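Local coordinates for protein giardin subunit alpha-1 (Giardia intestinalis, PDB 4EVF) that binds calcium ions and, in a calcium-dependent manner, phospholipids such as phosphatidylserine, as an annexin involved in parasite attachment to the intestinal mucosa and in cytoskeletal remodelling, at residues R74-A79 / D106-T110; R78-I82 / D97-C102; L50-K55 / L67-S72; L122-M127 / M140-M144. All coordinates share one frame; numbering follows the deposited sequence.

Contact 1: residues R74-A79 / D106-T110; sequences RHEVRA and DWHET
Asp106 OD1 is the point on which two side chains from the first turn of helix 74-87 converge. His75 NE2 donates to Asp106 OD1 at 2.9 Å, the oxygen lying in the plane of the imidazole but the nitrogen arriving from above the carboxylate plane, with ring and carboxylate turned 66° against each other. From that same face Arg74 NE meets Asp106 OD1 on its syn side at 3.1 Å, tilted out of the carboxylate plane and forming a salt bridge. A water donates to Asp106 OD1, at 2.7 Å, and is weakly held by Arg74 NH2. The second oxygen is served indirectly: a further water donates to Asp106 OD2 at 2.9 Å and accepts from Arg78 NH1, linking two opposite charges that do not touch, although the Arg78 guanidinium is held mainly by Thr98 O.

Behind this first shell the imidazole is sandwiched. Arg74 CG leans on the rim of one face, and Glu109 CB lies over the other. Arg74 starts from chi1 70°, with CG between the backbone N and carbonyl carbon, and its extended chain runs over the first of these faces, bringing NE to the aspartate and laying the guanidinium over His75 CE1. Thr110 OG1 turns back to its own helix, donating to Asp106 O at 2.7 Å, while Arg78 CD packs 3.3 Å from that OG1. The segments cross at 74°, and His75 CA approaches Thr110 CA to 4.4 Å.

With an arginine, a histidine N-H and two waters all donating to it, the Asp106 carboxylate is probably stabilised as the anion.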
loop_
_atom_site.group_PDB
_atom_site.type_symbol
_atom_site.label_atom_id
_atom_site.label_comp_id
_atom_site.label_asym_id
_atom_site.label_seq_id
_atom_site.Cartn_x
_atom_site.Cartn_y
_atom_site.Cartn_z
ATOM N N ARG A 74 -0.973 12.528 2.790
ATOM C CA ARG A 74 -0.678 11.105 2.627
ATOM C C ARG A 74 0.815 10.793 2.620
ATOM O O ARG A 74 1.203 9.649 2.828
ATOM C CB ARG A 74 -1.331 10.561 1.357
ATOM C CG ARG A 74 -0.708 11.068 0.049
ATOM C CD ARG A 74 -1.575 10.688 -1.156
ATOM N NE ARG A 74 -1.028 11.206 -2.410
ATOM C CZ ARG A 74 -1.214 12.451 -2.837
ATOM N NH1 ARG A 74 -1.930 13.290 -2.104
ATOM N NH2 ARG A 74 -0.688 12.855 -3.990
ATOM N N HIS A 75 1.648 11.809 2.385
ATOM C CA HIS A 75 3.098 11.623 2.394
ATOM C C HIS A 75 3.626 11.702 3.819
ATOM O O HIS A 75 4.518 10.936 4.200
ATOM C CB HIS A 75 3.774 12.655 1.480
ATOM C CG HIS A 75 3.214 12.663 0.093
ATOM N ND1 HIS A 75 2.670 13.791 -0.485
ATOM C CD2 HIS A 75 3.078 11.670 -0.819
ATOM C CE1 HIS A 75 2.234 13.494 -1.697
ATOM N NE2 HIS A 75 2.469 12.215 -1.925
ATOM N N GLU A 76 3.054 12.604 4.620
ATOM C CA GLU A 76 3.353 12.641 6.054
ATOM C C GLU A 76 2.834 11.389 6.758
ATOM O O GLU A 76 3.484 10.866 7.672
ATOM C CB GLU A 76 2.752 13.880 6.715
ATOM C CG GLU A 76 3.500 15.149 6.384
ATOM C CD GLU A 76 2.803 16.393 6.905
ATOM O OE1 GLU A 76 1.756 16.262 7.573
ATOM O OE2 GLU A 76 3.307 17.509 6.645
ATOM N N VAL A 77 1.654 10.940 6.342
ATOM C CA VAL A 77 1.086 9.686 6.830
ATOM C C VAL A 77 2.049 8.530 6.559
ATOM O O VAL A 77 2.484 7.846 7.488
ATOM C CB VAL A 77 -0.286 9.398 6.186
ATOM C CG1 VAL A 77 -0.767 7.982 6.541
ATOM C CG2 VAL A 77 -1.316 10.440 6.616
ATOM N N ARG A 78 2.392 8.327 5.288
ATOM C CA ARG A 78 3.318 7.260 4.910
ATOM C C ARG A 78 4.664 7.362 5.628
ATOM O O ARG A 78 5.191 6.360 6.132
ATOM C CB ARG A 78 3.500 7.187 3.389
ATOM C CG ARG A 78 4.272 5.956 2.907
ATOM C CD ARG A 78 4.491 5.940 1.385
ATOM N NE ARG A 78 3.260 5.818 0.597
ATOM C CZ ARG A 78 2.646 4.661 0.346
ATOM N NH1 ARG A 78 1.539 4.630 -0.391
ATOM N NH2 ARG A 78 3.134 3.532 0.842
ATOM N N ALA A 79 5.228 8.567 5.689
ATOM C CA ALA A 79 6.501 8.773 6.371
ATOM C C ALA A 79 6.447 8.342 7.838
ATOM O O ALA A 79 7.390 7.729 8.343
ATOM C CB ALA A 79 6.929 10.232 6.277
ATOM N N ASP A 106 4.454 9.161 -5.100
ATOM C CA ASP A 106 4.182 9.200 -3.670
ATOM C C ASP A 106 5.441 8.889 -2.844
ATOM O O ASP A 106 5.628 9.419 -1.747
ATOM C CB ASP A 106 3.046 8.224 -3.321
ATOM C CG ASP A 106 1.661 8.835 -3.515
ATOM O OD1 ASP A 106 1.557 10.072 -3.688
ATOM O OD2 ASP A 106 0.668 8.073 -3.478
ATOM N N TRP A 107 6.302 8.020 -3.354
ATOM C CA TRP A 107 7.511 7.690 -2.610
ATOM C C TRP A 107 8.381 8.922 -2.508
ATOM O O TRP A 107 8.887 9.262 -1.441
ATOM C CB TRP A 107 8.306 6.579 -3.289
ATOM C CG TRP A 107 9.539 6.242 -2.515
ATOM C CD1 TRP A 107 10.830 6.503 -2.861
ATOM C CD2 TRP A 107 9.585 5.613 -1.230
ATOM N NE1 TRP A 107 11.684 6.053 -1.874
ATOM C CE2 TRP A 107 10.939 5.503 -0.865
ATOM C CE3 TRP A 107 8.609 5.126 -0.354
ATOM C CZ2 TRP A 107 11.345 4.922 0.335
ATOM C CZ3 TRP A 107 9.018 4.547 0.842
ATOM C CH2 TRP A 107 10.370 4.449 1.171
ATOM N N HIS A 108 8.549 9.589 -3.642
ATOM C CA HIS A 108 9.389 10.768 -3.715
ATOM C C HIS A 108 8.956 11.840 -2.719
ATOM O O HIS A 108 9.801 12.439 -2.042
ATOM C CB HIS A 108 9.385 11.311 -5.143
ATOM C CG HIS A 108 10.328 12.451 -5.365
ATOM N ND1 HIS A 108 9.913 13.767 -5.386
ATOM C CD2 HIS A 108 11.662 12.472 -5.593
ATOM C CE1 HIS A 108 10.952 14.549 -5.615
ATOM N NE2 HIS A 108 12.025 13.789 -5.744
ATOM N N GLU A 109 7.648 12.084 -2.621
ATOM C CA GLU A 109 7.133 13.115 -1.708
ATOM C C GLU A 109 7.246 12.654 -0.258
ATOM O O GLU A 109 7.443 13.461 0.653
ATOM C CB GLU A 109 5.684 13.478 -2.035
ATOM C CG GLU A 109 5.514 14.236 -3.350
ATOM C CD GLU A 109 5.996 15.675 -3.253
ATOM O OE1 GLU A 109 5.165 16.555 -2.930
ATOM O OE2 GLU A 109 7.203 15.928 -3.495
ATOM N N THR A 110 7.104 11.344 -0.061
ATOM C CA THR A 110 7.256 10.729 1.248
ATOM C C THR A 110 8.678 10.917 1.775
ATOM O O THR A 110 8.881 11.216 2.948
ATOM C CB THR A 110 6.883 9.216 1.196
ATOM O OG1 THR A 110 5.478 9.088 0.935
ATOM C CG2 THR A 110 7.202 8.511 2.522
HETATM O O HOH W 1 2.302 12.138 -5.278
HETATM O O HOH W 2 -0.062 7.367 -0.792
#

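Contact 2: residues R78-I82 / D97-C102; sequences RAQHI and DTVILC
Arg78 NH2 donates to Thr98 O at 2.7 Å, the strongest bond by which helix 74-87 grips the end of helix 92-100. It is bent rather than straight, with an N-H...O angle of 131°, and the nitrogen sits above the carbonyl plane instead of on a lone pair. Three weak bonds surround it: NH1 and NH2 share Leu101 O, Arg78 NH1 lying 3.3 Å and NH2 3.2 Å from that oxygen, and NH2 also reaches Asp97 O. One guanidinium thus gathers three carbonyls where the chain leaves the helix through a wide pi-type turn and an inverse gamma turn centred on Leu101. A bend at chi3 (-65°) turns the guanidinium into this position, and Cys102 SG lies over the centre of one of its faces, 3.3 Å from Arg78 NE.

Outside the polar cluster the contact is hydrocarbon. Thr98 has chi1 58°, which directs OG1 to Ala94 O, its main partner within the same helix, and turns the methyl to the neighbouring helix. That methyl, Thr98 CG2, rests 3.6 Å from His81 CB, and Thr98 CB meets Ile82 CG1 at 3.6 Å. Met254 and Met255 of helix 245-255 pack against Arg78, and Trp107 covers Ile82.

The Asp97 carboxylate is taken up by salt bridges with Arg247 and Arg250 of the predicted fourth repeat. This setting is characteristic of the annexin core, where the all-helical second and fourth repeats face each other; here a buried arginine fastens two helices of the second by the main-chain oxygens of a helix end.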
loop_
_atom_site.group_PDB
_atom_site.type_symbol
_atom_site.label_atom_id
_atom_site.label_comp_id
_atom_site.label_asym_id
_atom_site.label_seq_id
_atom_site.Cartn_x
_atom_site.Cartn_y
_atom_site.Cartn_z
ATOM N N ARG A 78 2.392 8.327 5.288
ATOM C CA ARG A 78 3.318 7.260 4.910
ATOM C C ARG A 78 4.664 7.362 5.628
ATOM O O ARG A 78 5.191 6.360 6.132
ATOM C CB ARG A 78 3.500 7.187 3.389
ATOM C CG ARG A 78 4.272 5.956 2.907
ATOM C CD ARG A 78 4.491 5.940 1.385
ATOM N NE ARG A 78 3.260 5.818 0.597
ATOM C CZ ARG A 78 2.646 4.661 0.346
ATOM N NH1 ARG A 78 1.539 4.630 -0.391
ATOM N NH2 ARG A 78 3.134 3.532 0.842
ATOM N N ALA A 79 5.228 8.567 5.689
ATOM C CA ALA A 79 6.501 8.773 6.371
ATOM C C ALA A 79 6.447 8.342 7.838
ATOM O O ALA A 79 7.390 7.729 8.343
ATOM C CB ALA A 79 6.929 10.232 6.277
ATOM N N GLN A 80 5.355 8.681 8.520
ATOM C CA GLN A 80 5.202 8.344 9.940
ATOM C C GLN A 80 5.031 6.829 10.135
ATOM O O GLN A 80 5.566 6.247 11.090
ATOM C CB GLN A 80 4.022 9.106 10.562
ATOM C CG GLN A 80 3.773 8.781 12.035
ATOM C CD GLN A 80 4.876 9.278 12.941
ATOM O OE1 GLN A 80 5.499 8.502 13.678
ATOM N NE2 GLN A 80 5.124 10.578 12.903
ATOM N N HIS A 81 4.288 6.195 9.229
ATOM C CA HIS A 81 4.169 4.731 9.221
ATOM C C HIS A 81 5.544 4.075 9.111
ATOM O O HIS A 81 5.843 3.098 9.804
ATOM C CB HIS A 81 3.305 4.264 8.057
ATOM C CG HIS A 81 1.837 4.471 8.258
ATOM N ND1 HIS A 81 1.226 4.374 9.491
ATOM C CD2 HIS A 81 0.854 4.754 7.371
ATOM C CE1 HIS A 81 -0.071 4.597 9.355
ATOM N NE2 HIS A 81 -0.320 4.833 8.077
ATOM N N ILE A 82 6.378 4.613 8.226
ATOM C CA ILE A 82 7.734 4.100 8.030
ATOM C C ILE A 82 8.624 4.308 9.267
ATOM O O ILE A 82 9.404 3.429 9.642
ATOM C CB ILE A 82 8.383 4.735 6.783
ATOM C CG1 ILE A 82 7.646 4.280 5.519
ATOM C CG2 ILE A 82 9.867 4.413 6.722
ATOM C CD1 ILE A 82 8.187 4.892 4.233
ATOM N N ASP A 97 3.536 -2.701 3.167
ATOM C CA ASP A 97 2.466 -1.721 2.995
ATOM C C ASP A 97 2.982 -0.345 2.572
ATOM O O ASP A 97 2.327 0.343 1.811
ATOM C CB ASP A 97 1.632 -1.577 4.275
ATOM C CG ASP A 97 1.061 -2.904 4.756
ATOM O OD1 ASP A 97 1.096 -3.885 3.976
ATOM O OD2 ASP A 97 0.578 -2.955 5.909
ATOM N N THR A 98 4.144 0.043 3.091
ATOM C CA THR A 98 4.648 1.412 2.968
ATOM C C THR A 98 5.662 1.602 1.824
ATOM O O THR A 98 5.698 2.657 1.185
ATOM C CB THR A 98 5.270 1.907 4.311
ATOM O OG1 THR A 98 6.323 1.029 4.717
ATOM C CG2 THR A 98 4.225 1.961 5.423
ATOM N N VAL A 99 6.470 0.576 1.567
ATOM C CA VAL A 99 7.545 0.659 0.582
ATOM C C VAL A 99 7.128 0.053 -0.765
ATOM O O VAL A 99 7.394 0.620 -1.824
ATOM C CB VAL A 99 8.842 -0.053 1.099
ATOM C CG1 VAL A 99 9.880 -0.166 -0.002
ATOM C CG2 VAL A 99 9.421 0.682 2.289
ATOM N N ILE A 100 6.459 -1.094 -0.727
ATOM C CA ILE A 100 6.139 -1.799 -1.965
ATOM C C ILE A 100 4.823 -1.352 -2.612
ATOM O O ILE A 100 4.749 -1.197 -3.827
ATOM C CB ILE A 100 6.144 -3.325 -1.783
ATOM C CG1 ILE A 100 7.464 -3.770 -1.153
ATOM C CG2 ILE A 100 5.921 -4.011 -3.138
ATOM C CD1 ILE A 100 7.573 -5.275 -0.926
ATOM N N LEU A 101 3.795 -1.158 -1.794
ATOM C CA LEU A 101 2.511 -0.662 -2.263
ATOM C C LEU A 101 2.583 0.871 -2.279
ATOM O O LEU A 101 2.030 1.552 -1.412
ATOM C CB LEU A 101 1.396 -1.173 -1.345
ATOM C CG LEU A 101 -0.101 -1.101 -1.678
ATOM C CD1 LEU A 101 -0.622 0.274 -1.339
ATOM C CD2 LEU A 101 -0.444 -1.494 -3.125
ATOM N N CYS A 102 3.285 1.402 -3.273
ATOM C CA CYS A 102 3.525 2.837 -3.346
ATOM C C CYS A 102 3.916 3.207 -4.773
ATOM O O CYS A 102 4.692 2.509 -5.413
ATOM C CB CYS A 102 4.633 3.220 -2.375
ATOM S SG CYS A 102 4.928 4.981 -2.164
#

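Contact 3: residues L50-K55 / L67-S72; sequences LPDDIK and LMDLFS
In the predicted first annexin repeat, the last two of five helices meet where Leu50, Pro51 and Ile54 pack against Met68 and Phe71. Leu50 CD2 presses obliquely on the phenyl ring, 3.4 Å from Phe71 CD1. The Ile54 side chain crosses Phe71 at about a right angle and brings Ile54 CD1 within 3.9 Å of Phe71 CD2, while its other branch, Ile54 CG2, touches Met68 CG at 4.0 Å, the Ile54 and Met68 chains sliding past each other in opposite directions.

Annexin repeats bundle four helices with a fifth laid across them, and this seam joins two of the four. Leu11 of helix 4-16 and Ala27 of helix 20-28 enclose Phe71 from within the same bundle.

At the outer margin Met68 SD lies 3.7 Å from Lys55 CB, and chi3 62° turns the terminal methyl against the lysine's extended chain. The backbones come closest at Pro51 and Met68, whose CA atoms are 4.5 Å apart. Ser72 OG, 3.7 Å from Pro51 CB, donates to Met68 O at 2.7 Å from above the carbonyl plane. Phe71 N reaches that oxygen from the opposite face.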
loop_
_atom_site.group_PDB
_atom_site.type_symbol
_atom_site.label_atom_id
_atom_site.label_comp_id
_atom_site.label_asym_id
_atom_site.label_seq_id
_atom_site.Cartn_x
_atom_site.Cartn_y
_atom_site.Cartn_z
ATOM N N LEU A 50 -9.202 19.552 9.918
ATOM C CA LEU A 50 -10.184 18.475 9.775
ATOM C C LEU A 50 -9.821 17.197 10.545
ATOM O O LEU A 50 -10.663 16.640 11.254
ATOM C CB LEU A 50 -10.443 18.193 8.294
ATOM C CG LEU A 50 -11.439 17.137 7.828
ATOM C CD1 LEU A 50 -12.764 17.217 8.568
ATOM C CD2 LEU A 50 -11.644 17.284 6.312
ATOM N N PRO A 51 -8.574 16.723 10.408
ATOM C CA PRO A 51 -8.115 15.597 11.233
ATOM C C PRO A 51 -8.187 15.883 12.741
ATOM O O PRO A 51 -8.502 14.972 13.508
ATOM C CB PRO A 51 -6.660 15.397 10.790
ATOM C CG PRO A 51 -6.296 16.667 10.013
ATOM C CD PRO A 51 -7.579 17.105 9.392
ATOM N N ASP A 52 -7.910 17.115 13.161
ATOM C CA ASP A 52 -8.011 17.476 14.576
ATOM C C ASP A 52 -9.459 17.429 15.074
ATOM O O ASP A 52 -9.724 17.029 16.208
ATOM C CB ASP A 52 -7.409 18.864 14.855
ATOM C CG ASP A 52 -5.891 18.883 14.750
ATOM O OD1 ASP A 52 -5.283 17.796 14.662
ATOM O OD2 ASP A 52 -5.299 19.988 14.763
ATOM N N ASP A 53 -10.397 17.838 14.229
ATOM C CA ASP A 53 -11.803 17.814 14.615
ATOM C C ASP A 53 -12.298 16.373 14.683
ATOM O O ASP A 53 -12.972 15.977 15.638
ATOM C CB ASP A 53 -12.652 18.664 13.661
ATOM C CG ASP A 53 -12.869 20.084 14.178
ATOM O OD1 ASP A 53 -12.294 20.426 15.230
ATOM O OD2 ASP A 53 -13.612 20.858 13.530
ATOM N N ILE A 54 -11.933 15.584 13.680
ATOM C CA ILE A 54 -12.232 14.154 13.677
ATOM C C ILE A 54 -11.716 13.459 14.944
ATOM O O ILE A 54 -12.451 12.722 15.606
ATOM C CB ILE A 54 -11.642 13.480 12.431
ATOM C CG1 ILE A 54 -12.271 14.075 11.174
ATOM C CG2 ILE A 54 -11.848 11.963 12.469
ATOM C CD1 ILE A 54 -11.605 13.625 9.908
ATOM N N LYS A 55 -10.457 13.705 15.285
ATOM C CA LYS A 55 -9.873 13.097 16.474
ATOM C C LYS A 55 -10.664 13.458 17.726
ATOM O O LYS A 55 -10.883 12.619 18.599
ATOM C CB LYS A 55 -8.412 13.520 16.642
ATOM C CG LYS A 55 -7.776 13.001 17.921
ATOM C CD LYS A 55 -6.298 13.342 17.986
ATOM C CE LYS A 55 -5.625 12.686 19.191
ATOM N NZ LYS A 55 -4.143 12.883 19.184
ATOM N N LEU A 67 -9.638 7.466 9.664
ATOM C CA LEU A 67 -10.447 8.595 9.192
ATOM C C LEU A 67 -9.654 9.907 9.153
ATOM O O LEU A 67 -9.772 10.691 8.196
ATOM C CB LEU A 67 -11.734 8.725 10.018
ATOM C CG LEU A 67 -12.662 7.511 9.864
ATOM C CD1 LEU A 67 -13.876 7.570 10.794
ATOM C CD2 LEU A 67 -13.097 7.338 8.416
ATOM N N MET A 68 -8.847 10.126 10.185
ATOM C CA MET A 68 -7.880 11.229 10.233
ATOM C C MET A 68 -6.913 11.190 9.064
ATOM O O MET A 68 -6.687 12.203 8.406
ATOM C CB MET A 68 -7.062 11.186 11.532
ATOM C CG MET A 68 -7.876 11.395 12.800
ATOM S SD MET A 68 -6.893 11.153 14.290
ATOM C CE MET A 68 -5.648 12.439 14.138
ATOM N N ASP A 69 -6.334 10.017 8.822
ATOM C CA ASP A 69 -5.357 9.831 7.756
ATOM C C ASP A 69 -5.922 10.274 6.408
ATOM O O ASP A 69 -5.236 10.933 5.616
ATOM C CB ASP A 69 -4.942 8.353 7.653
ATOM C CG ASP A 69 -4.086 7.887 8.826
ATOM O OD1 ASP A 69 -3.608 8.727 9.621
ATOM O OD2 ASP A 69 -3.866 6.662 8.936
ATOM N N LEU A 70 -7.168 9.892 6.147
ATOM C CA LEU A 70 -7.825 10.207 4.875
ATOM C C LEU A 70 -7.941 11.706 4.613
ATOM O O LEU A 70 -8.104 12.132 3.462
ATOM C CB LEU A 70 -9.197 9.538 4.790
ATOM C CG LEU A 70 -9.124 8.004 4.721
ATOM C CD1 LEU A 70 -10.479 7.370 5.057
ATOM C CD2 LEU A 70 -8.622 7.538 3.357
ATOM N N PHE A 71 -7.857 12.501 5.675
ATOM C CA PHE A 71 -7.942 13.960 5.525
ATOM C C PHE A 71 -6.644 14.648 5.936
ATOM O O PHE A 71 -6.578 15.884 6.128
ATOM C CB PHE A 71 -9.188 14.505 6.225
ATOM C CG PHE A 71 -10.463 14.107 5.532
ATOM C CD1 PHE A 71 -10.772 14.638 4.289
ATOM C CD2 PHE A 71 -11.313 13.155 6.081
ATOM C CE1 PHE A 71 -11.927 14.264 3.626
ATOM C CE2 PHE A 71 -12.467 12.779 5.424
ATOM C CZ PHE A 71 -12.778 13.326 4.200
ATOM N N SER A 72 -5.598 13.830 6.022
ATOM C CA SER A 72 -4.250 14.307 6.277
ATOM C C SER A 72 -3.404 14.245 5.011
ATOM O O SER A 72 -3.877 13.801 3.969
ATOM C CB SER A 72 -3.607 13.478 7.385
ATOM O OG SER A 72 -4.347 13.633 8.582
#

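Contact 4: residues L122-M127 / M140-M144; sequences LVEDFM and MEKWM
Phe126 carries its CG anti to the backbone N (chi1 -168°), which brings the phenyl ring up to helix 135-145, where two methionines receive it. Met144 runs extended as far as SD and then turns its methyl aside at chi3 62°; the sulfur comes to lie over one face of the ring and the methyl is sent on toward Leu122 and Val123. Met144 SD is 4.2 Å from the Phe126 ring centroid and only 20° off the ring normal, though displaced toward the rim. Met140, extended to its end, instead brings SD to the ring edge, 3.8 Å from Phe126 CZ. One aromatic ring therefore makes two Met-aromatic contacts of different kinds.

The displaced methyl, Met144 CE, sits 3.5 Å from Leu122 CD2, a close carbon pair, with Val123 beside it. On the other flank Met127 is folded at both chi2 and chi3, laying its thioether across Glu141, with Met127 SD 3.7 Å from Glu141 CB. The carboxylate of Glu141 is engaged elsewhere, in a salt bridge with Arg132.

The two segments run almost antiparallel with their axes 11.1 Å apart, a wide spacing bridged by long side chains. Phe95 of helix 92-100 meets the Phe126 ring too, and Val99 and Trp107 pack on Met144, placing the contact inside the bundle of the predicted second repeat.

With no hydrogen bonds between the segments, cohesion here probably comes from dispersion and from polarisable sulfur against the pi system, in an interior where no polar groups join the two helices.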
loop_
_atom_site.group_PDB
_atom_site.type_symbol
_atom_site.label_atom_id
_atom_site.label_comp_id
_atom_site.label_asym_id
_atom_site.label_seq_id
_atom_site.Cartn_x
_atom_site.Cartn_y
_atom_site.Cartn_z
ATOM N N LEU A 122 15.460 9.208 4.893
ATOM C CA LEU A 122 14.621 8.019 5.057
ATOM C C LEU A 122 15.359 6.732 4.687
ATOM O O LEU A 122 15.423 5.806 5.480
ATOM C CB LEU A 122 13.338 8.150 4.221
ATOM C CG LEU A 122 12.162 7.188 4.468
ATOM C CD1 LEU A 122 10.936 7.671 3.711
ATOM C CD2 LEU A 122 12.480 5.745 4.082
ATOM N N VAL A 123 15.917 6.688 3.484
ATOM C CA VAL A 123 16.541 5.471 2.990
ATOM C C VAL A 123 17.716 5.050 3.867
ATOM O O VAL A 123 17.907 3.865 4.136
ATOM C CB VAL A 123 17.037 5.629 1.550
ATOM C CG1 VAL A 123 17.758 4.362 1.113
ATOM C CG2 VAL A 123 15.872 5.936 0.618
ATOM N N GLU A 124 18.500 6.036 4.296
ATOM C CA GLU A 124 19.621 5.802 5.201
ATOM C C GLU A 124 19.155 5.185 6.523
ATOM O O GLU A 124 19.718 4.185 6.979
ATOM C CB GLU A 124 20.355 7.119 5.451
ATOM C CG GLU A 124 21.815 6.967 5.808
ATOM C CD GLU A 124 22.637 8.182 5.391
ATOM O OE1 GLU A 124 23.537 8.581 6.159
ATOM O OE2 GLU A 124 22.386 8.733 4.293
ATOM N N ASP A 125 18.126 5.778 7.130
ATOM C CA ASP A 125 17.516 5.247 8.354
ATOM C C ASP A 125 17.001 3.826 8.155
ATOM O O ASP A 125 17.120 2.982 9.037
ATOM C CB ASP A 125 16.340 6.120 8.796
ATOM C CG ASP A 125 16.731 7.170 9.820
ATOM O OD1 ASP A 125 17.948 7.363 10.057
ATOM O OD2 ASP A 125 15.809 7.810 10.382
ATOM N N PHE A 126 16.397 3.582 7.000
ATOM C CA PHE A 126 15.851 2.270 6.671
ATOM C C PHE A 126 16.956 1.221 6.590
ATOM O O PHE A 126 16.923 0.217 7.303
ATOM C CB PHE A 126 15.091 2.334 5.342
ATOM C CG PHE A 126 14.266 1.123 5.057
ATOM C CD1 PHE A 126 14.790 0.068 4.328
ATOM C CD2 PHE A 126 12.955 1.041 5.506
ATOM C CE1 PHE A 126 14.024 -1.059 4.054
ATOM C CE2 PHE A 126 12.185 -0.077 5.232
ATOM C CZ PHE A 126 12.722 -1.133 4.506
ATOM N N MET A 127 17.939 1.449 5.725
ATOM C CA MET A 127 19.009 0.464 5.549
ATOM C C MET A 127 19.824 0.258 6.837
ATOM O O MET A 127 20.344 -0.831 7.080
ATOM C CB MET A 127 19.926 0.829 4.378
ATOM C CG MET A 127 19.222 0.900 3.022
ATOM S SD MET A 127 18.195 -0.543 2.639
ATOM C CE MET A 127 19.394 -1.878 2.648
ATOM N N MET A 140 14.568 -4.379 -1.422
ATOM C CA MET A 140 13.904 -3.170 -0.923
ATOM C C MET A 140 14.748 -1.919 -1.146
ATOM O O MET A 140 14.221 -0.851 -1.478
ATOM C CB MET A 140 13.495 -3.296 0.550
ATOM C CG MET A 140 12.233 -4.138 0.735
ATOM S SD MET A 140 11.581 -4.046 2.419
ATOM C CE MET A 140 10.354 -5.364 2.375
ATOM N N GLU A 141 16.055 -2.060 -0.988
ATOM C CA GLU A 141 16.971 -0.952 -1.261
ATOM C C GLU A 141 16.845 -0.483 -2.711
ATOM O O GLU A 141 16.737 0.712 -2.988
ATOM C CB GLU A 141 18.416 -1.370 -0.993
ATOM C CG GLU A 141 19.401 -0.235 -1.188
ATOM C CD GLU A 141 20.816 -0.627 -0.844
ATOM O OE1 GLU A 141 21.152 -1.823 -0.942
ATOM O OE2 GLU A 141 21.593 0.271 -0.471
ATOM N N LYS A 142 16.863 -1.433 -3.633
ATOM C CA LYS A 142 16.778 -1.110 -5.056
ATOM C C LYS A 142 15.372 -0.629 -5.433
ATOM O O LYS A 142 15.199 0.236 -6.284
ATOM C CB LYS A 142 17.169 -2.332 -5.881
ATOM C CG LYS A 142 17.305 -2.071 -7.369
ATOM C CD LYS A 142 18.667 -2.518 -7.865
ATOM C CE LYS A 142 18.961 -3.929 -7.415
ATOM N NZ LYS A 142 20.359 -4.313 -7.745
ATOM N N TRP A 143 14.365 -1.192 -4.777
ATOM C CA TRP A 143 12.991 -0.755 -4.979
ATOM C C TRP A 143 12.819 0.722 -4.643
ATOM O O TRP A 143 12.196 1.476 -5.400
ATOM C CB TRP A 143 12.042 -1.576 -4.115
ATOM C CG TRP A 143 10.618 -1.453 -4.520
ATOM C CD1 TRP A 143 9.720 -0.510 -4.106
ATOM C CD2 TRP A 143 9.916 -2.318 -5.412
ATOM N NE1 TRP A 143 8.499 -0.737 -4.696
ATOM C CE2 TRP A 143 8.594 -1.844 -5.500
ATOM C CE3 TRP A 143 10.283 -3.443 -6.157
ATOM C CZ2 TRP A 143 7.626 -2.466 -6.304
ATOM C CZ3 TRP A 143 9.325 -4.061 -6.947
ATOM C CH2 TRP A 143 8.014 -3.570 -7.013
ATOM N N MET A 144 13.367 1.130 -3.505
ATOM C CA MET A 144 13.233 2.512 -3.040
ATOM C C MET A 144 13.847 3.520 -4.012
ATOM O O MET A 144 13.433 4.686 -4.053
ATOM C CB MET A 144 13.826 2.669 -1.632
ATOM C CG MET A 144 12.960 2.020 -0.547
ATOM S SD MET A 144 13.613 2.015 1.127
ATOM C CE MET A 144 13.770 3.743 1.533
#

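Overall arrangement
Contacts 1, 2 and 4 form one continuous core in the predicted second annexin repeat; contact 3 lies in the first and touches this core through Val77, which lies against Asp69 and Ser72. Contacts 1 and 2 share Arg78 and Ala79, and their centres lie 7 Å apart. Trp107 is the common filler: its ring packs on Ile82 of contact 2, with Trp107 CZ3 3.5 Å from Ile82 CD1, and on Leu122 of contact 4. Contacts 2 and 4, with centres 11 Å apart, also meet through Val99 and Met144. About 16 Å separates the nearest atoms of contacts 3 and 4. The four contacts thus run from polar clustering to sulfur-rich packing.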